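L-threonine 3-dehydrogenase (Clostridioides difficile, PDB 7OL1) probably catalyses the NAD-dependent oxidation of the 3-hydroxyl of L-threonine, the first step of a route of threonine breakdown. Local coordinates at residues Met234-Leu246 with Trp313-Asp327. Residues are numbered along the deposited sequence; the frame is centred on the assembly and turned at random.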
loop_
_atom_site.group_PDB
_atom_site.type_symbol
_atom_site.label_atom_id
_atom_site.label_comp_id
_atom_site.label_asym_id
_atom_site.label_seq_id
_atom_site.Cartn_x
_atom_site.Cartn_y
_atom_site.Cartn_z
ATOM N N MET A 234 4.047 -24.525 -4.065
ATOM C CA MET A 234 3.190 -24.974 -5.180
ATOM C C MET A 234 4.106 -25.383 -6.352
ATOM O O MET A 234 5.177 -24.762 -6.538
ATOM C CB MET A 234 2.217 -23.844 -5.539
ATOM C CG MET A 234 1.152 -24.276 -6.524
ATOM S SD MET A 234 -0.164 -23.073 -6.884
ATOM C CE MET A 234 -0.502 -22.444 -5.244
ATOM N N TYR A 235 3.769 -26.464 -7.054
ATOM C CA TYR A 235 4.529 -26.936 -8.239
ATOM C C TYR A 235 4.104 -26.105 -9.444
ATOM O O TYR A 235 2.861 -25.943 -9.673
ATOM C CB TYR A 235 4.226 -28.406 -8.547
ATOM C CG TYR A 235 5.226 -29.161 -9.395
ATOM C CD1 TYR A 235 6.576 -28.858 -9.360
ATOM C CD2 TYR A 235 4.826 -30.225 -10.191
ATOM C CE1 TYR A 235 7.501 -29.585 -10.087
ATOM C CE2 TYR A 235 5.737 -30.957 -10.932
ATOM C CZ TYR A 235 7.084 -30.642 -10.871
ATOM O OH TYR A 235 8.017 -31.352 -11.564
ATOM N N MET A 236 5.082 -25.687 -10.250
ATOM C CA MET A 236 4.837 -24.661 -11.288
ATOM C C MET A 236 3.565 -24.968 -12.088
ATOM O O MET A 236 2.758 -24.062 -12.289
ATOM C CB MET A 236 6.036 -24.493 -12.211
ATOM C CG MET A 236 5.809 -23.395 -13.221
ATOM S SD MET A 236 5.441 -21.775 -12.483
ATOM C CE MET A 236 7.036 -21.382 -11.770
ATOM N N PRO A 237 3.304 -26.213 -12.555
ATOM C CA PRO A 237 2.109 -26.487 -13.353
ATOM C C PRO A 237 0.812 -26.103 -12.636
ATOM O O PRO A 237 -0.055 -25.562 -13.322
ATOM C CB PRO A 237 2.113 -27.992 -13.664
ATOM C CG PRO A 237 3.286 -28.551 -12.875
ATOM C CD PRO A 237 4.174 -27.392 -12.461
ATOM N N ASP A 238 0.712 -26.365 -11.322
ATOM C CA ASP A 238 -0.450 -25.945 -10.481
ATOM C C ASP A 238 -0.641 -24.412 -10.587
ATOM O O ASP A 238 -1.772 -23.957 -10.939
ATOM C CB ASP A 238 -0.259 -26.375 -9.023
ATOM C CG ASP A 238 -0.431 -27.864 -8.746
ATOM O OD1 ASP A 238 -1.294 -28.463 -9.467
ATOM O OD2 ASP A 238 0.295 -28.406 -7.787
ATOM N N ALA A 239 0.434 -23.646 -10.332
ATOM C CA ALA A 239 0.457 -22.166 -10.339
ATOM C C ALA A 239 0.035 -21.639 -11.716
ATOM O O ALA A 239 -0.834 -20.691 -11.783
ATOM C CB ALA A 239 1.826 -21.670 -9.947
ATOM N N LEU A 240 0.606 -22.203 -12.784
ATOM C CA LEU A 240 0.305 -21.707 -14.145
ATOM C C LEU A 240 -1.196 -21.900 -14.365
ATOM O O LEU A 240 -1.850 -20.913 -14.778
ATOM C CB LEU A 240 1.170 -22.404 -15.200
ATOM C CG LEU A 240 2.684 -22.204 -15.058
ATOM C CD1 LEU A 240 3.441 -22.926 -16.163
ATOM C CD2 LEU A 240 3.057 -20.741 -15.069
ATOM N N GLN A 241 -1.762 -23.044 -13.964
ATOM C CA GLN A 241 -3.229 -23.267 -14.148
ATOM C C GLN A 241 -4.070 -22.257 -13.346
ATOM O O GLN A 241 -5.072 -21.771 -13.953
ATOM C CB GLN A 241 -3.702 -24.671 -13.804
ATOM C CG GLN A 241 -5.009 -24.987 -14.521
ATOM C CD GLN A 241 -4.750 -25.288 -15.976
ATOM O OE1 GLN A 241 -3.921 -26.136 -16.292
ATOM N NE2 GLN A 241 -5.460 -24.609 -16.866
ATOM N N SER A 242 -3.699 -21.954 -12.084
ATOM C CA SER A 242 -4.288 -20.872 -11.228
ATOM C C SER A 242 -4.592 -19.622 -12.055
ATOM O O SER A 242 -5.777 -19.166 -12.033
ATOM C CB SER A 242 -3.371 -20.467 -10.107
ATOM O OG SER A 242 -2.666 -21.594 -9.623
ATOM N N ILE A 243 -3.544 -19.122 -12.734
ATOM C CA ILE A 243 -3.535 -17.891 -13.575
ATOM C C ILE A 243 -4.642 -17.998 -14.614
ATOM O O ILE A 243 -5.450 -17.048 -14.740
ATOM C CB ILE A 243 -2.175 -17.663 -14.253
ATOM C CG1 ILE A 243 -1.055 -17.415 -13.237
ATOM C CG2 ILE A 243 -2.299 -16.518 -15.233
ATOM C CD1 ILE A 243 0.336 -17.392 -13.804
ATOM N N VAL A 244 -4.714 -19.119 -15.318
ATOM C CA VAL A 244 -5.743 -19.288 -16.386
ATOM C C VAL A 244 -7.133 -19.434 -15.756
ATOM O O VAL A 244 -8.074 -18.664 -16.165
ATOM C CB VAL A 244 -5.400 -20.482 -17.288
ATOM C CG1 VAL A 244 -6.360 -20.567 -18.462
ATOM C CG2 VAL A 244 -3.961 -20.400 -17.769
ATOM N N ASP A 245 -7.277 -20.386 -14.819
ATOM C CA ASP A 245 -8.579 -20.675 -14.145
ATOM C C ASP A 245 -9.147 -19.335 -13.662
ATOM O O ASP A 245 -10.300 -19.015 -14.061
ATOM C CB ASP A 245 -8.458 -21.747 -13.054
ATOM C CG ASP A 245 -8.098 -23.154 -13.551
ATOM O OD1 ASP A 245 -8.377 -23.474 -14.740
ATOM O OD2 ASP A 245 -7.518 -23.929 -12.749
ATOM N N LEU A 246 -8.324 -18.523 -12.978
ATOM C CA LEU A 246 -8.774 -17.221 -12.404
ATOM C C LEU A 246 -9.011 -16.188 -13.512
ATOM O O LEU A 246 -10.052 -15.484 -13.422
ATOM C CB LEU A 246 -7.817 -16.684 -11.330
ATOM C CG LEU A 246 -8.150 -15.262 -10.850
ATOM C CD1 LEU A 246 -9.594 -15.150 -10.393
ATOM C CD2 LEU A 246 -7.205 -14.773 -9.759
ATOM N N TRP A 313 -13.903 -19.116 -7.506
ATOM C CA TRP A 313 -13.494 -19.445 -8.902
ATOM C C TRP A 313 -12.917 -20.861 -8.962
ATOM O O TRP A 313 -12.322 -21.215 -9.992
ATOM C CB TRP A 313 -12.502 -18.399 -9.471
ATOM C CG TRP A 313 -11.302 -18.071 -8.627
ATOM C CD1 TRP A 313 -11.219 -17.121 -7.637
ATOM C CD2 TRP A 313 -9.987 -18.641 -8.730
ATOM N NE1 TRP A 313 -9.953 -17.089 -7.097
ATOM C CE2 TRP A 313 -9.179 -18.017 -7.754
ATOM C CE3 TRP A 313 -9.408 -19.600 -9.548
ATOM C CZ2 TRP A 313 -7.839 -18.345 -7.572
ATOM C CZ3 TRP A 313 -8.065 -19.900 -9.391
ATOM C CH2 TRP A 313 -7.296 -19.285 -8.410
ATOM N N ASN A 314 -13.103 -21.645 -7.903
ATOM C CA ASN A 314 -12.883 -23.108 -7.939
ATOM C C ASN A 314 -11.391 -23.382 -8.145
ATOM O O ASN A 314 -11.021 -24.261 -8.966
ATOM C CB ASN A 314 -13.779 -23.761 -8.995
ATOM C CG ASN A 314 -13.757 -25.271 -8.898
ATOM O OD1 ASN A 314 -13.359 -25.845 -7.879
ATOM N ND2 ASN A 314 -14.137 -25.927 -9.975
ATOM N N PHE A 315 -10.546 -22.674 -7.403
ATOM C CA PHE A 315 -9.103 -23.008 -7.323
ATOM C C PHE A 315 -8.984 -24.522 -7.096
ATOM O O PHE A 315 -9.584 -25.071 -6.169
ATOM C CB PHE A 315 -8.406 -22.166 -6.256
ATOM C CG PHE A 315 -7.025 -22.647 -5.896
ATOM C CD1 PHE A 315 -5.995 -22.603 -6.820
ATOM C CD2 PHE A 315 -6.746 -23.109 -4.623
ATOM C CE1 PHE A 315 -4.712 -23.007 -6.472
ATOM C CE2 PHE A 315 -5.467 -23.523 -4.271
ATOM C CZ PHE A 315 -4.446 -23.462 -5.195
ATOM N N LYS A 316 -8.243 -25.181 -7.971
ATOM C CA LYS A 316 -7.999 -26.639 -7.972
ATOM C C LYS A 316 -6.484 -26.782 -7.865
ATOM O O LYS A 316 -5.836 -25.764 -7.739
ATOM C CB LYS A 316 -8.715 -27.174 -9.216
ATOM C CG LYS A 316 -8.552 -28.645 -9.621
ATOM C CD LYS A 316 -9.362 -28.971 -10.887
ATOM C CE LYS A 316 -10.442 -27.927 -11.155
ATOM N NZ LYS A 316 -11.350 -28.275 -12.271
ATOM N N PHE A 317 -5.962 -27.998 -7.799
ATOM C CA PHE A 317 -4.510 -28.293 -7.862
ATOM C C PHE A 317 -4.296 -29.811 -7.805
ATOM O O PHE A 317 -5.165 -30.494 -7.261
ATOM C CB PHE A 317 -3.781 -27.540 -6.755
ATOM C CG PHE A 317 -3.880 -28.155 -5.394
ATOM C CD1 PHE A 317 -2.973 -29.130 -5.001
ATOM C CD2 PHE A 317 -4.842 -27.726 -4.492
ATOM C CE1 PHE A 317 -3.017 -29.651 -3.716
ATOM C CE2 PHE A 317 -4.880 -28.247 -3.209
ATOM C CZ PHE A 317 -3.960 -29.197 -2.820
ATOM N N SER A 318 -3.171 -30.296 -8.347
ATOM C CA SER A 318 -2.935 -31.714 -8.731
ATOM C C SER A 318 -1.769 -32.332 -7.958
ATOM O O SER A 318 -1.828 -33.548 -7.737
ATOM C CB SER A 318 -2.729 -31.848 -10.221
ATOM O OG SER A 318 -3.920 -31.482 -10.922
ATOM N N TYR A 319 -0.762 -31.553 -7.562
ATOM C CA TYR A 319 0.508 -32.075 -7.002
ATOM C C TYR A 319 0.554 -31.825 -5.495
ATOM O O TYR A 319 0.474 -30.669 -5.089
ATOM C CB TYR A 319 1.711 -31.481 -7.744
ATOM C CG TYR A 319 1.743 -31.855 -9.205
ATOM C CD1 TYR A 319 0.780 -31.365 -10.075
ATOM C CD2 TYR A 319 2.716 -32.697 -9.722
ATOM C CE1 TYR A 319 0.783 -31.695 -11.421
ATOM C CE2 TYR A 319 2.745 -33.025 -11.072
ATOM C CZ TYR A 319 1.764 -32.534 -11.920
ATOM O OH TYR A 319 1.720 -32.872 -13.240
ATOM N N ASP A 320 0.613 -32.911 -4.718
ATOM C CA ASP A 320 1.042 -32.962 -3.292
ATOM C C ASP A 320 2.560 -33.172 -3.276
ATOM O O ASP A 320 3.132 -33.378 -4.374
ATOM C CB ASP A 320 0.331 -34.087 -2.534
ATOM C CG ASP A 320 0.413 -35.433 -3.244
ATOM O OD1 ASP A 320 -0.377 -35.640 -4.196
ATOM O OD2 ASP A 320 1.284 -36.251 -2.867
ATOM N N LEU A 321 3.189 -33.163 -2.097
ATOM C CA LEU A 321 4.676 -33.245 -1.981
ATOM C C LEU A 321 5.197 -34.533 -2.644
ATOM O O LEU A 321 6.304 -34.528 -3.190
ATOM C CB LEU A 321 5.083 -33.152 -0.507
ATOM C CG LEU A 321 6.541 -33.483 -0.186
ATOM C CD1 LEU A 321 7.513 -32.611 -0.964
ATOM C CD2 LEU A 321 6.818 -33.343 1.306
ATOM N N ASP A 322 4.436 -35.620 -2.604
ATOM C CA ASP A 322 4.883 -36.888 -3.230
ATOM C C ASP A 322 4.876 -36.659 -4.736
ATOM O O ASP A 322 5.986 -36.581 -5.292
ATOM C CB ASP A 322 4.071 -38.103 -2.767
ATOM C CG ASP A 322 4.834 -38.930 -1.748
ATOM O OD1 ASP A 322 4.765 -38.595 -0.546
ATOM O OD2 ASP A 322 5.545 -39.863 -2.176
ATOM N N LYS A 323 3.686 -36.482 -5.328
ATOM C CA LYS A 323 3.487 -36.406 -6.804
ATOM C C LYS A 323 4.576 -35.507 -7.393
ATOM O O LYS A 323 5.241 -35.924 -8.367
ATOM C CB LYS A 323 2.093 -35.893 -7.186
ATOM C CG LYS A 323 1.333 -36.809 -8.139
ATOM C CD LYS A 323 0.671 -36.115 -9.309
ATOM C CE LYS A 323 0.323 -37.062 -10.443
ATOM N NZ LYS A 323 -0.398 -36.357 -11.532
ATOM N N MET A 324 4.794 -34.349 -6.771
ATOM C CA MET A 324 5.859 -33.401 -7.172
ATOM C C MET A 324 7.212 -34.118 -7.158
ATOM O O MET A 324 7.866 -34.159 -8.220
ATOM C CB MET A 324 5.912 -32.199 -6.228
ATOM C CG MET A 324 6.925 -31.162 -6.647
ATOM S SD MET A 324 6.666 -29.603 -5.801
ATOM C CE MET A 324 7.548 -29.890 -4.270
ATOM N N THR A 325 7.623 -34.658 -6.010
ATOM C CA THR A 325 8.962 -35.280 -5.833
ATOM C C THR A 325 9.223 -36.318 -6.939
ATOM O O THR A 325 10.342 -36.331 -7.484
ATOM C CB THR A 325 9.123 -35.896 -4.440
ATOM O OG1 THR A 325 8.869 -34.893 -3.457
ATOM C CG2 THR A 325 10.505 -36.473 -4.216
ATOM N N LYS A 326 8.244 -37.161 -7.280
ATOM C CA LYS A 326 8.423 -38.185 -8.344
ATOM C C LYS A 326 8.733 -37.447 -9.653
ATOM O O LYS A 326 9.834 -37.660 -10.208
ATOM C CB LYS A 326 7.203 -39.108 -8.458
ATOM C CG LYS A 326 7.502 -40.506 -9.002
ATOM C CD LYS A 326 6.279 -41.312 -9.438
ATOM C CE LYS A 326 5.359 -41.667 -8.288
ATOM N NZ LYS A 326 3.953 -41.352 -8.616
ATOM N N ASP A 327 7.825 -36.558 -10.072
ATOM C CA ASP A 327 7.891 -35.808 -11.356
ATOM C C ASP A 327 9.168 -34.965 -11.447
ATOM O O ASP A 327 9.660 -34.800 -12.572
ATOM C CB ASP A 327 6.697 -34.879 -11.553
ATOM C CG ASP A 327 6.457 -34.546 -13.011
ATOM O OD1 ASP A 327 6.048 -35.470 -13.747
ATOM O OD2 ASP A 327 6.687 -33.371 -13.399
#
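Y235, the N-cap residue of helix 236-248, sets its ring among Y319, M324 and D327, which with P237 enclose it from several directions. M324 CG lies over one face of the Y235 ring, 3.8 Å from its centroid and 20° off the normal, a CH-pi contact; P237 CD covers the opposite face. With CG anti to the backbone N and the next torsion also near anti, the M324 chain runs out over the Y235 ring, bringing CG over the face and SD obliquely beside it in a Met-aromatic contact. Y319 meets Y235 with ring planes at 55°, neither stacked nor edge-to-face, and Y235 CD2 sits over the Y319 face. At the ring edge, D327 OD2 offers its anti lone pair to Y235 OH over 3.0 Å, its carboxylate turned nearly perpendicular to the ring.

One turn along, D238 OD1 accepts from S318 N at 2.9 Å, met from above the carboxylate plane, while D238 OD2 takes a weak bond from Y319 N at 3.3 Å. At the far end L246 CD1 stands over the five-membered ring of W313, 3.7 Å from its centroid and 4° off the normal; F315 CB backs the other face, and F260 meets W313 edge-to-face. Between them the packing is buried but thin: F315 CZ lies 4.1 Å from M234 CE.

The solvent side is looser, formed by exposed K316, F317 and S318 and partly exposed D245; D245 OD2 and K316 NZ stay 5.8 Å apart.

The loop 314-320 thus lies along a helix of the nucleotide-binding domain characteristic of this family, whose other side packs on strand 184-194, and leads into helix 321-334. Aromatic and apolar contacts anchor both ends, joined at one by the Y235-D327 hydrogen bond, whereas the buried D238 carboxylate takes one good bond and one weak one from successive backbone N-H groups, an arrangement that would be expected to favour its charged form.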